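Local structure of chorismatase (Streptomyces hygroscopicus, 4BPS) at residues T95-L99 against L194-G198. The protein hydrolyses chorismate to a dihydroxycyclohexadiene carboxylic acid and pyruvate, a step in the biosynthesis of the immunosuppressants FK506 and FK520. Numbering follows the deposited sequence.
Sequences TDAYL and LAARG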
loop_
_atom_site.group_PDB
_atom_site.type_symbol
_atom_site.label_atom_id
_atom_site.label_comp_id
_atom_site.label_asym_id
_atom_site.label_seq_id
_atom_site.Cartn_x
_atom_site.Cartn_y
_atom_site.Cartn_z
ATOM N N THR A 95 -3.502 18.138 5.710
ATOM C CA THR A 95 -3.104 19.480 5.309
ATOM C C THR A 95 -4.277 20.053 4.524
ATOM O O THR A 95 -5.282 19.380 4.339
ATOM C CB THR A 95 -1.854 19.456 4.445
ATOM O OG1 THR A 95 -2.166 18.814 3.202
ATOM C CG2 THR A 95 -0.708 18.735 5.161
ATOM N N ASP A 96 -4.211 21.292 4.040
ATOM C CA ASP A 96 -5.318 21.760 3.228
ATOM C C ASP A 96 -5.494 20.938 1.952
ATOM O O ASP A 96 -6.632 20.785 1.482
ATOM C CB ASP A 96 -5.197 23.247 2.933
ATOM C CG ASP A 96 -5.534 24.103 4.158
ATOM O OD1 ASP A 96 -6.328 23.668 5.026
ATOM O OD2 ASP A 96 -5.031 25.240 4.256
ATOM N N ALA A 97 -4.418 20.333 1.441
ATOM C CA ALA A 97 -4.477 19.612 0.168
ATOM C C ALA A 97 -4.537 18.086 0.257
ATOM O O ALA A 97 -4.993 17.457 -0.714
ATOM C CB ALA A 97 -3.292 20.019 -0.709
ATOM N N TYR A 98 -4.066 17.484 1.360
ATOM C CA TYR A 98 -3.957 16.023 1.444
ATOM C C TYR A 98 -4.380 15.510 2.818
ATOM O O TYR A 98 -4.350 16.233 3.814
ATOM C CB TYR A 98 -2.527 15.544 1.127
ATOM C CG TYR A 98 -2.080 15.972 -0.247
ATOM C CD1 TYR A 98 -2.531 15.299 -1.392
ATOM C CD2 TYR A 98 -1.236 17.069 -0.429
ATOM C CE1 TYR A 98 -2.138 15.731 -2.668
ATOM C CE2 TYR A 98 -0.855 17.487 -1.696
ATOM C CZ TYR A 98 -1.293 16.806 -2.804
ATOM O OH TYR A 98 -0.932 17.193 -4.083
ATOM N N LEU A 99 -4.750 14.232 2.854
ATOM C CA LEU A 99 -5.254 13.559 4.059
ATOM C C LEU A 99 -4.544 12.203 4.192
ATOM O O LEU A 99 -4.369 11.488 3.197
ATOM C CB LEU A 99 -6.751 13.329 3.891
ATOM C CG LEU A 99 -7.525 12.498 4.910
ATOM C CD1 LEU A 99 -7.570 13.228 6.210
ATOM C CD2 LEU A 99 -8.972 12.184 4.412
ATOM N N LEU A 194 -3.898 7.405 1.756
ATOM C CA LEU A 194 -3.670 8.803 1.425
ATOM C C LEU A 194 -4.778 9.257 0.479
ATOM O O LEU A 194 -5.215 8.488 -0.382
ATOM C CB LEU A 194 -2.334 8.958 0.696
ATOM C CG LEU A 194 -1.089 8.812 1.563
ATOM C CD1 LEU A 194 0.131 8.553 0.680
ATOM C CD2 LEU A 194 -0.870 10.068 2.409
ATOM N N ALA A 195 -5.210 10.509 0.626
ATOM C CA ALA A 195 -6.246 11.068 -0.231
ATOM C C ALA A 195 -5.946 12.547 -0.484
ATOM O O ALA A 195 -5.196 13.186 0.268
ATOM C CB ALA A 195 -7.621 10.926 0.404
ATOM N N ALA A 196 -6.545 13.075 -1.549
ATOM C CA ALA A 196 -6.343 14.447 -1.986
ATOM C C ALA A 196 -7.653 15.208 -2.043
ATOM O O ALA A 196 -8.699 14.675 -2.450
ATOM C CB ALA A 196 -5.666 14.466 -3.358
ATOM N N ARG A 197 -7.557 16.496 -1.703
ATOM C CA ARG A 197 -8.664 17.444 -1.818
ATOM C C ARG A 197 -9.177 17.515 -3.254
ATOM O O ARG A 197 -10.384 17.573 -3.521
ATOM C CB ARG A 197 -8.204 18.830 -1.374
ATOM C CG ARG A 197 -9.227 19.928 -1.658
ATOM C CD ARG A 197 -8.793 21.309 -1.197
ATOM N NE ARG A 197 -7.521 21.728 -1.772
ATOM C CZ ARG A 197 -6.839 22.796 -1.392
ATOM N NH1 ARG A 197 -7.286 23.606 -0.430
ATOM N NH2 ARG A 197 -5.679 23.032 -1.984
ATOM N N GLY A 198 -8.259 17.522 -4.204
ATOM C CA GLY A 198 -8.622 17.640 -5.595
ATOM C C GLY A 198 -7.383 17.505 -6.433
ATOM O O GLY A 198 -6.432 16.807 -6.067
HETATM O O HOH W 1 -5.217 18.132 -3.468
HETATM O O HOH W 2 -3.271 17.713 -5.472
#
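An antiparallel strand pair in the six-stranded mixed sheet holding strands 98-105 and 189-196, in this protein of YjgF fold, joins Leu99 to Ala195 as a hydrogen-bonded pair and Tyr98 to Ala196 as a non-hydrogen-bonded one. Leu99 N donates to Ala195 O at 2.8 Å, and Ala195 N returns a bond to Leu99 O at 2.9 Å. Just past the strand end, Arg197 N gives Ala97 O an almost straight bond (179°), although it approaches from above the carbonyl plane. A water also donates to Ala97 O and accepts from Gly198 N. Before the strand, the short side chain of Thr95 lets OG1 accept from Ala97 N, an ST turn, and from Tyr98 N at 3.0 Å, which makes it an ST motif. The long chain of Arg197, bent at chi3 (57°), lays one guanidinium face over Asp96 O and Ala97 CA, while its exposed position suits the charge. Tyr98 and Ala196 share one face of the sheet, where Ala196 is small enough for its CB to lie obliquely against the Tyr98 ring, 3.8 Å from CD1. On the opposite face, Leu99 and Ala195 meet, their CB atoms 4.3 Å apart, under helix 112-129, where Leu129 and Thr126 touch them. Tyr98 and Ala196 instead pack on Leu232 of strand 229-232, while strands 90-94 and 133-142 flank the pair.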